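Local atomic coordinates of CalS11 (Micromonospora echinospora, PDB entry 3TOS), a protein that is probably an S-adenosylmethionine-dependent O-methyltransferase of calicheamicin biosynthesis, seen here with S-adenosyl-L-homocysteine, glutamate and a sodium ion. Residues A89-Y94 with R101-F106. Residues are numbered along the deposited sequence; the frame is centred on the assembly and turned at random.
Sequences ALRGVY and RRIVGF
In the beta-alpha-beta unit of strand 72-76, helix 82-94 and strand 103-107, Arg-91 near the helix end reaches Arg-101, in the loop before strand 103-107, and Ile-103, the first residue of that strand. Arg-91 NH1 donates to Arg-101 O over 2.9 Å; an N-H...O angle of 161° and an acceptor in the guanidinium plane mark a well-aligned bond. The extended chi1 and chi2 carry Arg-91 CD to 3.3 Å from Arg-101 O, and the bend at chi3 (62°) turns the guanidinium across Ile-103. Ile-103 CD1 sits over the centre of one guanidinium face, 3.7 Å from Arg-91 CZ. Nearer the backbones, the aliphatic parts run past each other in opposite senses, Arg-91 CD lying 4.1 Å from Arg-101 CB. The charged ends diverge: Arg-91 NH2 forms a salt bridge with Glu-148, while Arg-101 NE pairs with Glu-95. Arg-91 NH1 also donates to Arg-159 O, and so bonds two backbone carbonyls, one just ahead of each of two neighbouring parallel strands. A leucine in place of Arg-91 would probably leave Glu-148 without this cationic mate and both carbonyls without this donor. Such helix-to-strand packing is part of the right-handed crossover of the Rossmann-like methyltransferase fold.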
loop_
_atom_site.group_PDB
_atom_site.type_symbol
_atom_site.label_atom_id
_atom_site.label_comp_id
_atom_site.label_asym_id
_atom_site.label_seq_id
_atom_site.Cartn_x
_atom_site.Cartn_y
_atom_site.Cartn_z
ATOM N N ALA B 89 15.964 -5.128 -29.501
ATOM C CA ALA B 89 15.989 -3.711 -29.180
ATOM C C ALA B 89 15.702 -3.511 -27.689
ATOM O O ALA B 89 16.342 -2.690 -27.030
ATOM C CB ALA B 89 14.963 -2.932 -30.051
ATOM N N LEU B 90 14.717 -4.232 -27.161
ATOM C CA LEU B 90 14.383 -4.090 -25.753
ATOM C C LEU B 90 15.517 -4.544 -24.827
ATOM O O LEU B 90 15.686 -3.990 -23.751
ATOM C CB LEU B 90 13.091 -4.892 -25.433
ATOM C CG LEU B 90 11.783 -4.409 -26.081
ATOM C CD1 LEU B 90 10.657 -5.427 -25.814
ATOM C CD2 LEU B 90 11.406 -3.015 -25.576
ATOM N N ARG B 91 16.253 -5.560 -25.239
ATOM C CA ARG B 91 17.401 -6.001 -24.444
ATOM C C ARG B 91 18.444 -4.885 -24.366
ATOM O O ARG B 91 19.119 -4.711 -23.329
ATOM C CB ARG B 91 17.974 -7.310 -25.029
ATOM C CG ARG B 91 19.186 -7.853 -24.307
ATOM C CD ARG B 91 19.716 -9.126 -24.943
ATOM N NE ARG B 91 20.160 -8.873 -26.330
ATOM C CZ ARG B 91 20.517 -9.840 -27.189
ATOM N NH1 ARG B 91 20.518 -11.130 -26.792
ATOM N NH2 ARG B 91 20.879 -9.511 -28.450
ATOM N N GLY B 92 18.545 -4.079 -25.433
ATOM C CA GLY B 92 19.444 -2.900 -25.374
ATOM C C GLY B 92 18.869 -1.871 -24.397
ATOM O O GLY B 92 19.610 -1.268 -23.579
ATOM N N VAL B 93 17.564 -1.596 -24.500
ATOM C CA VAL B 93 16.973 -0.656 -23.568
ATOM C C VAL B 93 17.157 -1.029 -22.091
ATOM O O VAL B 93 17.554 -0.167 -21.267
ATOM C CB VAL B 93 15.446 -0.510 -23.824
ATOM C CG1 VAL B 93 14.830 0.411 -22.853
ATOM C CG2 VAL B 93 15.220 -0.015 -25.306
ATOM N N TYR B 94 16.902 -2.297 -21.755
ATOM C CA TYR B 94 16.804 -2.646 -20.314
ATOM C C TYR B 94 18.050 -3.318 -19.742
ATOM O O TYR B 94 18.277 -3.293 -18.540
ATOM C CB TYR B 94 15.645 -3.625 -20.103
ATOM C CG TYR B 94 14.293 -3.034 -20.395
ATOM C CD1 TYR B 94 13.869 -1.863 -19.748
ATOM C CD2 TYR B 94 13.455 -3.623 -21.336
ATOM C CE1 TYR B 94 12.596 -1.315 -19.997
ATOM C CE2 TYR B 94 12.180 -3.056 -21.630
ATOM C CZ TYR B 94 11.781 -1.899 -20.947
ATOM O OH TYR B 94 10.581 -1.321 -21.172
ATOM N N ARG B 101 21.667 -12.880 -21.374
ATOM C CA ARG B 101 20.289 -12.866 -21.826
ATOM C C ARG B 101 20.263 -13.212 -23.308
ATOM O O ARG B 101 20.138 -12.331 -24.159
ATOM C CB ARG B 101 19.588 -11.525 -21.594
ATOM C CG ARG B 101 18.076 -11.565 -21.949
ATOM C CD ARG B 101 17.255 -12.219 -20.886
ATOM N NE ARG B 101 17.183 -11.384 -19.691
ATOM C CZ ARG B 101 16.714 -11.771 -18.507
ATOM N NH1 ARG B 101 16.270 -13.027 -18.289
ATOM N NH2 ARG B 101 16.690 -10.869 -17.523
ATOM N N ARG B 102 20.445 -14.481 -23.633
ATOM C CA ARG B 102 20.387 -14.968 -24.999
ATOM C C ARG B 102 18.951 -14.909 -25.519
ATOM O O ARG B 102 17.993 -15.187 -24.786
ATOM C CB ARG B 102 20.880 -16.428 -25.041
ATOM C CG ARG B 102 21.043 -17.001 -26.485
ATOM C CD ARG B 102 21.759 -18.378 -26.441
ATOM N NE ARG B 102 23.202 -18.242 -26.238
ATOM C CZ ARG B 102 23.998 -19.275 -25.986
ATOM N NH1 ARG B 102 23.460 -20.493 -25.831
ATOM N NH2 ARG B 102 25.336 -19.092 -25.850
ATOM N N ILE B 103 18.823 -14.616 -26.825
ATOM C CA ILE B 103 17.533 -14.693 -27.536
ATOM C C ILE B 103 17.632 -15.825 -28.518
ATOM O O ILE B 103 18.529 -15.839 -29.348
ATOM C CB ILE B 103 17.236 -13.382 -28.328
ATOM C CG1 ILE B 103 17.008 -12.240 -27.333
ATOM C CG2 ILE B 103 15.986 -13.590 -29.228
ATOM C CD1 ILE B 103 17.095 -10.842 -27.976
ATOM N N VAL B 104 16.746 -16.811 -28.412
ATOM C CA VAL B 104 16.856 -18.042 -29.226
ATOM C C VAL B 104 15.544 -18.186 -29.970
ATOM O O VAL B 104 14.471 -18.259 -29.347
ATOM C CB VAL B 104 17.128 -19.326 -28.379
ATOM C CG1 VAL B 104 17.495 -20.442 -29.269
ATOM C CG2 VAL B 104 18.252 -19.023 -27.350
ATOM N N GLY B 105 15.623 -18.180 -31.295
ATOM C CA GLY B 105 14.418 -18.314 -32.122
ATOM C C GLY B 105 14.432 -19.624 -32.870
ATOM O O GLY B 105 15.387 -19.965 -33.523
ATOM N N PHE B 106 13.360 -20.393 -32.743
ATOM C CA PHE B 106 13.263 -21.708 -33.391
ATOM C C PHE B 106 12.198 -21.672 -34.470
ATOM O O PHE B 106 11.055 -21.234 -34.224
ATOM C CB PHE B 106 12.842 -22.831 -32.386
ATOM C CG PHE B 106 13.782 -23.042 -31.244
ATOM C CD1 PHE B 106 13.732 -22.220 -30.107
ATOM C CD2 PHE B 106 14.693 -24.116 -31.257
ATOM C CE1 PHE B 106 14.620 -22.458 -29.006
ATOM C CE2 PHE B 106 15.581 -24.321 -30.173
ATOM C CZ PHE B 106 15.546 -23.500 -29.067
#